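Local coordinates for putative Lipoprotein (Shewanella oneidensis, PDB 3U24) that is a putative metal-binding lipoprotein of unknown function, mostly helical, whose family belongs to a clan of metallopeptidases, at residues A[114-119]-A[235-240]; A[119-124]-A[157-162]; A[183-188]-A[208-213]. All blocks are in the same frame, centred on the assembly; numbering follows the deposited sequence.

Interaction 1 of 3, residues A[114-119]-A[235-240]; sequences WQWDPS and GARSFR
W116 and R237 meet where the short helix 113-116 ends and the irregular linker between helices 200-234 and 243-254 passes by, a helix-end-to-loop contact in a largely helical DUF885 fold. Van der Waals packing makes the join. The guanidinium of R237 lies against the root of the indole: its NE is 3.3 Å from W116 CB, and CD1 of W116 stands 3.9 Å above the centre of the guanidinium plane, over one face. Ring and guanidinium planes are inclined by 45°, so this is not a parallel stack, and the two side chains cross at about a right angle. W116 CG sits between its backbone N and carbonyl carbon (chi1 52°), which swings the indole off to one side of the arginine and leaves CB, CG and CD1 as the atoms the guanidinium meets. R237 starts extended and bends at chi3 (-61°), bringing its planar end against them. Q115 adds a looser approach, its OE1 4.3 Å from R237 NH2.

The polar ends look elsewhere. R237 NE donates to the carbonyl of Q165, and NH2 makes a weak bond to that of S164, so the loop after helix 152-162 helps to set the rotation of the guanidinium. W116 NE1 bonds to the carbonyl of F111, while the rings of F111 and H170 meet the indole edge-to-face; the indole is buried, with its N-H satisfied by F111 O.

Each segment also carries its own hydrogen bonds. In the linker, S238 OG accepts from R240 N, forming an ST turn. Beyond the helix end, S119 OG donates to D117 OD1 at a short 2.5 Å, on the syn lone pair of that oxygen.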
loop_
_atom_site.group_PDB
_atom_site.type_symbol
_atom_site.label_atom_id
_atom_site.label_comp_id
_atom_site.label_asym_id
_atom_site.label_seq_id
_atom_site.Cartn_x
_atom_site.Cartn_y
_atom_site.Cartn_z
ATOM N N TRP A 114 11.508 14.616 7.881
ATOM C CA TRP A 114 11.451 15.021 9.274
ATOM C C TRP A 114 11.462 16.535 9.452
ATOM O O TRP A 114 11.017 17.022 10.484
ATOM C CB TRP A 114 12.576 14.316 10.090
ATOM C CG TRP A 114 13.989 14.643 9.659
ATOM C CD1 TRP A 114 14.783 13.929 8.777
ATOM C CD2 TRP A 114 14.814 15.790 10.076
ATOM N NE1 TRP A 114 16.002 14.523 8.622
ATOM C CE2 TRP A 114 16.102 15.632 9.389
ATOM C CE3 TRP A 114 14.642 16.846 10.953
ATOM C CZ2 TRP A 114 17.148 16.529 9.563
ATOM C CZ3 TRP A 114 15.693 17.788 11.115
ATOM C CH2 TRP A 114 16.921 17.631 10.441
ATOM N N GLN A 115 11.933 17.281 8.447
ATOM C CA GLN A 115 11.906 18.756 8.466
ATOM C C GLN A 115 10.607 19.337 7.953
ATOM O O GLN A 115 10.052 20.230 8.604
ATOM C CB GLN A 115 13.020 19.410 7.631
ATOM C CG GLN A 115 14.361 19.231 8.251
ATOM C CD GLN A 115 15.437 20.052 7.557
ATOM O OE1 GLN A 115 15.492 20.153 6.327
ATOM N NE2 GLN A 115 16.281 20.650 8.357
ATOM N N TRP A 116 10.155 18.867 6.788
ATOM C CA TRP A 116 9.073 19.518 6.068
ATOM C C TRP A 116 7.731 18.846 6.121
ATOM O O TRP A 116 6.767 19.368 5.529
ATOM C CB TRP A 116 9.458 19.796 4.602
ATOM C CG TRP A 116 9.978 18.593 3.832
ATOM C CD1 TRP A 116 11.310 18.245 3.598
ATOM C CD2 TRP A 116 9.200 17.563 3.183
ATOM N NE1 TRP A 116 11.402 17.115 2.865
ATOM C CE2 TRP A 116 10.171 16.637 2.586
ATOM C CE3 TRP A 116 7.846 17.331 3.006
ATOM C CZ2 TRP A 116 9.775 15.519 1.888
ATOM C CZ3 TRP A 116 7.451 16.194 2.294
ATOM C CH2 TRP A 116 8.400 15.299 1.758
ATOM N N ASP A 117 7.613 17.704 6.791
ATOM C CA ASP A 117 6.303 17.020 6.932
ATOM C C ASP A 117 5.907 16.948 8.410
ATOM O O ASP A 117 6.306 16.010 9.121
ATOM C CB ASP A 117 6.351 15.621 6.348
ATOM C CG ASP A 117 5.063 14.851 6.568
ATOM O OD1 ASP A 117 4.082 15.370 7.134
ATOM O OD2 ASP A 117 5.030 13.671 6.185
ATOM N N PRO A 118 5.158 17.948 8.890
ATOM C CA PRO A 118 4.792 17.930 10.295
ATOM C C PRO A 118 3.837 16.810 10.615
ATOM O O PRO A 118 3.680 16.489 11.791
ATOM C CB PRO A 118 4.117 19.305 10.527
ATOM C CG PRO A 118 4.695 20.187 9.460
ATOM C CD PRO A 118 4.886 19.250 8.276
ATOM N N SER A 119 3.221 16.196 9.613
ATOM C CA SER A 119 2.317 15.112 9.923
ATOM C C SER A 119 3.057 13.872 10.427
ATOM O O SER A 119 2.438 12.988 11.014
ATOM C CB SER A 119 1.401 14.760 8.753
ATOM O OG SER A 119 2.080 13.962 7.805
ATOM N N GLY A 235 3.677 32.069 2.050
ATOM C CA GLY A 235 4.128 31.054 1.116
ATOM C C GLY A 235 4.763 29.899 1.862
ATOM O O GLY A 235 5.033 29.969 3.069
ATOM N N ALA A 236 4.979 28.812 1.158
ATOM C CA ALA A 236 5.376 27.558 1.793
ATOM C C ALA A 236 6.181 26.738 0.804
ATOM O O ALA A 236 6.017 26.869 -0.421
ATOM C CB ALA A 236 4.139 26.802 2.281
ATOM N N ARG A 237 7.037 25.872 1.326
ATOM C CA ARG A 237 7.701 24.867 0.489
ATOM C C ARG A 237 6.693 24.086 -0.407
ATOM O O ARG A 237 5.583 23.749 0.046
ATOM C CB ARG A 237 8.462 23.865 1.367
ATOM C CG ARG A 237 9.436 23.052 0.557
ATOM C CD ARG A 237 9.926 21.831 1.300
ATOM N NE ARG A 237 10.653 22.106 2.549
ATOM C CZ ARG A 237 11.976 21.987 2.719
ATOM N NH1 ARG A 237 12.764 21.651 1.695
ATOM N NH2 ARG A 237 12.532 22.187 3.936
ATOM N N SER A 238 7.070 23.823 -1.649
ATOM C CA SER A 238 6.210 23.076 -2.549
ATOM C C SER A 238 6.124 21.630 -2.057
ATOM O O SER A 238 7.080 21.103 -1.500
ATOM C CB SER A 238 6.762 23.056 -3.999
ATOM O OG SER A 238 6.075 22.075 -4.801
ATOM N N PHE A 239 4.978 21.013 -2.279
ATOM C CA PHE A 239 4.758 19.613 -1.967
ATOM C C PHE A 239 5.414 18.676 -3.021
ATOM O O PHE A 239 5.499 17.452 -2.812
ATOM C CB PHE A 239 3.255 19.333 -1.857
ATOM C CG PHE A 239 2.492 19.582 -3.126
ATOM C CD1 PHE A 239 2.387 18.594 -4.088
ATOM C CD2 PHE A 239 1.824 20.787 -3.335
ATOM C CE1 PHE A 239 1.691 18.829 -5.255
ATOM C CE2 PHE A 239 1.115 21.017 -4.497
ATOM C CZ PHE A 239 1.065 20.029 -5.461
ATOM N N ARG A 240 5.858 19.256 -4.135
ATOM C CA ARG A 240 6.406 18.513 -5.254
ATOM C C ARG A 240 7.872 18.244 -4.953
ATOM O O ARG A 240 8.647 19.169 -4.670
ATOM C CB ARG A 240 6.251 19.289 -6.543
ATOM C CG ARG A 240 4.810 19.700 -6.846
ATOM C CD ARG A 240 4.792 20.873 -7.819
ATOM N NE ARG A 240 3.438 21.385 -8.076
ATOM C CZ ARG A 240 2.594 20.833 -8.941
ATOM N NH1 ARG A 240 1.400 21.351 -9.113
ATOM N NH2 ARG A 240 2.937 19.761 -9.619
#

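Interaction 2 of 3, residues A[119-124]-A[157-162]. With EDO (1,2-ethanediol), chain S; EDO (1,2-ethanediol), chain P.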
loop_
_atom_site.group_PDB
_atom_site.type_symbol
_atom_site.label_atom_id
_atom_site.label_comp_id
_atom_site.label_asym_id
_atom_site.label_seq_id
_atom_site.Cartn_x
_atom_site.Cartn_y
_atom_site.Cartn_z
ATOM N N SER A 119 3.221 16.196 9.613
ATOM C CA SER A 119 2.317 15.112 9.923
ATOM C C SER A 119 3.057 13.872 10.427
ATOM O O SER A 119 2.438 12.988 11.014
ATOM C CB SER A 119 1.401 14.760 8.753
ATOM O OG SER A 119 2.080 13.962 7.805
ATOM N N SER A 120 4.368 13.789 10.217
ATOM C CA SER A 120 5.123 12.656 10.760
ATOM C C SER A 120 5.281 12.704 12.330
ATOM O O SER A 120 5.699 11.718 12.946
ATOM C CB SER A 120 6.465 12.525 10.022
ATOM O OG SER A 120 7.230 13.706 10.081
ATOM N N TYR A 121 4.865 13.808 12.965
ATOM C CA TYR A 121 4.869 13.925 14.404
ATOM C C TYR A 121 3.460 13.822 14.975
ATOM O O TYR A 121 2.657 14.769 14.941
ATOM C CB TYR A 121 5.518 15.232 14.812
ATOM C CG TYR A 121 6.906 15.379 14.250
ATOM C CD1 TYR A 121 7.980 14.819 14.900
ATOM C CD2 TYR A 121 7.139 16.030 13.057
ATOM C CE1 TYR A 121 9.248 14.925 14.402
ATOM C CE2 TYR A 121 8.410 16.158 12.553
ATOM C CZ TYR A 121 9.468 15.619 13.244
ATOM O OH TYR A 121 10.766 15.709 12.795
ATOM N N ASN A 122 3.158 12.655 15.511
ATOM C CA ASN A 122 1.823 12.367 16.077
ATOM C C ASN A 122 1.922 11.125 16.963
ATOM O O ASN A 122 2.302 10.054 16.492
ATOM C CB ASN A 122 0.803 12.128 14.945
ATOM C CG ASN A 122 -0.654 12.035 15.443
ATOM O OD1 ASN A 122 -0.940 11.806 16.645
ATOM N ND2 ASN A 122 -1.599 12.217 14.497
ATOM N N VAL A 123 1.610 11.268 18.241
ATOM C CA VAL A 123 1.729 10.090 19.152
ATOM C C VAL A 123 0.532 9.110 19.073
ATOM O O VAL A 123 0.606 7.997 19.588
ATOM C CB VAL A 123 1.967 10.540 20.614
ATOM C CG1 VAL A 123 3.186 11.452 20.674
ATOM C CG2 VAL A 123 0.725 11.249 21.166
ATOM N N ALA A 124 -0.538 9.504 18.405
ATOM C CA ALA A 124 -1.829 8.798 18.524
ATOM C C ALA A 124 -1.711 7.331 18.087
ATOM O O ALA A 124 -2.172 6.411 18.805
ATOM C CB ALA A 124 -2.928 9.534 17.724
ATOM N N ALA A 157 7.776 19.035 21.715
ATOM C CA ALA A 157 8.910 20.002 21.737
ATOM C C ALA A 157 9.970 19.645 20.678
ATOM O O ALA A 157 10.452 20.538 19.980
ATOM C CB ALA A 157 9.576 20.127 23.136
ATOM N N ALA A 158 10.326 18.358 20.580
ATOM C CA ALA A 158 11.260 17.882 19.553
ATOM C C ALA A 158 10.719 18.159 18.125
ATOM O O ALA A 158 11.453 18.579 17.205
ATOM C CB ALA A 158 11.557 16.372 19.730
ATOM N N ALA A 159 9.427 17.937 17.963
ATOM C CA ALA A 159 8.785 18.153 16.678
ATOM C C ALA A 159 8.983 19.610 16.269
ATOM O O ALA A 159 9.422 19.879 15.169
ATOM C CB ALA A 159 7.290 17.837 16.759
ATOM N N ARG A 160 8.680 20.527 17.186
ATOM C CA ARG A 160 8.700 21.924 16.853
ATOM C C ARG A 160 10.133 22.433 16.607
ATOM O O ARG A 160 10.341 23.316 15.761
ATOM C CB ARG A 160 7.964 22.758 17.902
ATOM C CG ARG A 160 6.486 22.405 17.981
ATOM C CD ARG A 160 5.745 23.346 18.893
ATOM N NE ARG A 160 6.196 23.197 20.260
ATOM C CZ ARG A 160 5.635 22.387 21.157
ATOM N NH1 ARG A 160 4.580 21.640 20.864
ATOM N NH2 ARG A 160 6.128 22.315 22.376
ATOM N N GLY A 161 11.099 21.842 17.301
ATOM C CA GLY A 161 12.531 22.154 17.090
ATOM C C GLY A 161 13.095 21.572 15.789
ATOM O O GLY A 161 14.093 22.048 15.298
ATOM N N ASN A 162 12.465 20.554 15.230
ATOM C CA ASN A 162 12.934 19.937 13.981
ATOM C C ASN A 162 12.286 20.486 12.734
ATOM O O ASN A 162 12.879 20.510 11.682
ATOM C CB ASN A 162 12.551 18.469 13.927
ATOM C CG ASN A 162 13.467 17.588 14.687
ATOM O OD1 ASN A 162 14.540 18.002 15.151
ATOM N ND2 ASN A 162 13.073 16.294 14.764
HETATM C C1 EDO S . 3.946 8.392 12.529
HETATM O O1 EDO S . 3.972 8.826 13.904
HETATM C C2 EDO S . 3.172 9.382 11.640
HETATM O O2 EDO S . 1.771 9.456 11.948
HETATM C C1 EDO P . 3.868 6.630 16.653
HETATM O O1 EDO P . 2.601 7.244 16.948
HETATM C C2 EDO P . 5.055 7.331 17.344
HETATM O O2 EDO P . 5.032 7.013 18.735
#
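Y121 lays one face of its ring over A159, whose methyl CB sits 3.9 Å from the ring centroid and 29° off the normal, a CH-pi contact. Against A159 the closest approach is that of Y121 CG to CB, 3.5 Å, so the methyl lies nearer the root of the ring than its hydroxyl end. With CG anti to the carbonyl carbon (chi1 -56°), the ring runs across the helix surface toward N162, one turn further on. There N162 ND2 donates to Y121 OH over 3.1 Å; the bond is fairly straight (155°), and the phenol oxygen lies close to the amide plane. The same hydroxyl also bonds to the carbonyl of W114, so two partners grip the buried polar atom. A phenylalanine here would probably keep the packing on A159 but lose the hydroxyl shared by the W114 carbonyl and the N162 amide. At the far end of the loop, N122 OD1 accepts from A124 N, and the backbone O of N122 accepts from one ethanediol and weakly from a second. The arrangement is a loop-on-helix packing, with the tyrosine laid on helix 152-162 and an asparagine side-chain cap opening helix 124-131.

Interaction 3 of 3, residues A[183-188]-A[208-213]; sequences SVFSDD and TRFDIA
F210 reaches out from helix 200-234 and sets the end of its ring against the backbone and CB of F185, in the turn before helix 187-195. Its CG is anti to the backbone N (chi1 177°). Although F210 leaves the helix to one side of the turn, this torsion carries the far end of the ring across to it. There CZ comes 3.5 Å from F185 O, an approach oblique to the ring, and CE2 lies 3.9 Å from F185 CB.

F185 takes the other common setting, CG anti to the carbonyl carbon (chi1 -65°). It leaves its backbone facing helix 200-234, but the two phenyl groups then run antiparallel beside each other. They do not stack: F210 CE2 stands near the plane of the F185 ring, at its edge, 4.2 Å from F185 CD1. The backbone fits this arrangement. F185 is the centre of an inverse gamma turn, in which S186 N makes a weak bond to V184 O, and the turned peptide presents the F185 carbonyl to F210. S186 N itself is 4.1 Å from F210 CE2, at the edge of that ring.

S186 CB points away from helix 200-234. As the N-cap of helix 187-195, S186 uses its hydroxyl to hold the backbone N of L189.

The apolar contact is buried and extends beyond the two segments. The ring of F127, from helix 124-131, meets that of F185 edge-to-face; M149 touches both F185 and F210, and I152 of helix 152-162 packs on F185 and A213. The turn leading into helix 187-195 is thus joined to helix 200-234 alongside helices 124-131 and 152-162.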
loop_
_atom_site.group_PDB
_atom_site.type_symbol
_atom_site.label_atom_id
_atom_site.label_comp_id
_atom_site.label_asym_id
_atom_site.label_seq_id
_atom_site.Cartn_x
_atom_site.Cartn_y
_atom_site.Cartn_z
ATOM N N SER A 183 -9.538 11.027 20.001
ATOM C CA SER A 183 -10.365 9.840 19.976
ATOM C C SER A 183 -9.627 8.643 20.661
ATOM O O SER A 183 -10.216 7.604 20.896
ATOM C CB SER A 183 -10.763 9.527 18.555
ATOM O OG SER A 183 -9.648 9.010 17.908
ATOM N N VAL A 184 -8.345 8.821 20.973
ATOM C CA VAL A 184 -7.553 7.851 21.723
ATOM C C VAL A 184 -7.432 8.361 23.161
ATOM O O VAL A 184 -7.753 7.639 24.107
ATOM C CB VAL A 184 -6.154 7.680 21.074
ATOM C CG1 VAL A 184 -5.259 6.760 21.905
ATOM C CG2 VAL A 184 -6.281 7.175 19.629
ATOM N N PHE A 185 -7.003 9.618 23.331
ATOM C CA PHE A 185 -6.929 10.246 24.647
ATOM C C PHE A 185 -8.309 10.785 25.047
ATOM O O PHE A 185 -8.525 11.995 25.103
ATOM C CB PHE A 185 -5.821 11.316 24.721
ATOM C CG PHE A 185 -4.441 10.744 24.551
ATOM C CD1 PHE A 185 -3.794 10.149 25.616
ATOM C CD2 PHE A 185 -3.827 10.698 23.311
ATOM C CE1 PHE A 185 -2.527 9.566 25.455
ATOM C CE2 PHE A 185 -2.581 10.103 23.138
ATOM C CZ PHE A 185 -1.930 9.530 24.206
ATOM N N SER A 186 -9.212 9.836 25.350
ATOM C CA SER A 186 -10.646 10.077 25.511
ATOM C C SER A 186 -11.183 9.800 26.919
ATOM O O SER A 186 -10.544 9.119 27.763
ATOM C CB SER A 186 -11.386 9.141 24.563
ATOM O OG SER A 186 -11.252 7.787 25.020
ATOM N N ASP A 187 -12.406 10.276 27.143
ATOM C CA ASP A 187 -13.188 9.946 28.358
ATOM C C ASP A 187 -13.291 8.430 28.531
ATOM O O ASP A 187 -13.209 7.936 29.658
ATOM C CB ASP A 187 -14.616 10.538 28.300
ATOM C CG ASP A 187 -14.717 11.979 28.852
ATOM O OD1 ASP A 187 -13.776 12.483 29.530
ATOM O OD2 ASP A 187 -15.783 12.617 28.626
ATOM N N ASP A 188 -13.490 7.710 27.429
ATOM C CA ASP A 188 -13.518 6.256 27.451
ATOM C C ASP A 188 -12.197 5.595 27.950
ATOM O O ASP A 188 -12.233 4.626 28.705
ATOM C CB ASP A 188 -13.904 5.715 26.077
ATOM C CG ASP A 188 -15.395 5.973 25.714
ATOM O OD1 ASP A 188 -16.249 6.346 26.588
ATOM O OD2 ASP A 188 -15.717 5.801 24.503
ATOM N N THR A 208 -2.789 12.445 36.311
ATOM C CA THR A 208 -1.780 13.485 36.262
ATOM C C THR A 208 -1.106 13.450 34.869
ATOM O O THR A 208 -1.057 14.458 34.174
ATOM C CB THR A 208 -0.749 13.286 37.405
ATOM O OG1 THR A 208 -1.427 13.340 38.687
ATOM C CG2 THR A 208 0.405 14.340 37.338
ATOM N N ARG A 209 -0.607 12.300 34.434
ATOM C CA ARG A 209 0.074 12.271 33.138
ATOM C C ARG A 209 -0.852 12.580 31.978
ATOM O O ARG A 209 -0.415 13.187 31.009
ATOM C CB ARG A 209 0.758 10.942 32.902
ATOM C CG ARG A 209 2.018 10.814 33.690
ATOM C CD ARG A 209 2.860 9.644 33.209
ATOM N NE ARG A 209 3.994 9.545 34.089
ATOM C CZ ARG A 209 4.630 8.428 34.392
ATOM N NH1 ARG A 209 4.277 7.246 33.860
ATOM N NH2 ARG A 209 5.652 8.487 35.251
ATOM N N PHE A 210 -2.120 12.204 32.095
ATOM C CA PHE A 210 -3.092 12.382 30.999
ATOM C C PHE A 210 -3.421 13.862 30.827
ATOM O O PHE A 210 -3.623 14.344 29.704
ATOM C CB PHE A 210 -4.331 11.578 31.301
ATOM C CG PHE A 210 -5.454 11.718 30.301
ATOM C CD1 PHE A 210 -6.321 12.772 30.353
ATOM C CD2 PHE A 210 -5.705 10.709 29.373
ATOM C CE1 PHE A 210 -7.384 12.872 29.451
ATOM C CE2 PHE A 210 -6.774 10.796 28.486
ATOM C CZ PHE A 210 -7.610 11.892 28.523
ATOM N N ASP A 211 -3.500 14.581 31.939
ATOM C CA ASP A 211 -3.774 15.998 31.878
ATOM C C ASP A 211 -2.538 16.696 31.300
ATOM O O ASP A 211 -2.643 17.564 30.439
ATOM C CB ASP A 211 -4.043 16.567 33.268
ATOM C CG ASP A 211 -5.341 16.071 33.891
ATOM O OD1 ASP A 211 -6.269 15.586 33.183
ATOM O OD2 ASP A 211 -5.410 16.194 35.141
ATOM N N ILE A 212 -1.355 16.333 31.770
ATOM C CA ILE A 212 -0.151 16.912 31.151
ATOM C C ILE A 212 -0.119 16.597 29.629
ATOM O O ILE A 212 0.189 17.471 28.824
ATOM C CB ILE A 212 1.125 16.439 31.839
ATOM C CG1 ILE A 212 1.222 17.046 33.240
ATOM C CG2 ILE A 212 2.372 16.804 31.039
ATOM C CD1 ILE A 212 2.265 16.340 34.097
ATOM N N ALA A 213 -0.479 15.370 29.245
ATOM C CA ALA A 213 -0.421 14.981 27.826
ATOM C C ALA A 213 -1.407 15.765 26.978
ATOM O O ALA A 213 -1.030 16.238 25.921
ATOM C CB ALA A 213 -0.646 13.476 27.635
#

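From the N terminus, the chain first reaches 114-119 and runs directly into 119-124, so interactions 1 and 2 share S119. Interaction 2 closes first, bringing 157-162 back to the loop ahead of helix 124-131. Interaction 3 follows in series, joining the turn before helix 187-195 to the long helix 200-234. Interaction 1 closes last, at 235-240 just beyond that helix, and encloses both others. Interactions 1 and 2 touch through W114 O and Y121 OH, and interactions 2 and 3 through V123 packing on F185; interactions 1 and 3 stay about 13 Å apart at their nearest atoms. Interaction 1 ties helix 113-116 to the linker after helix 200-234, interaction 2 the following loop to helix 152-162.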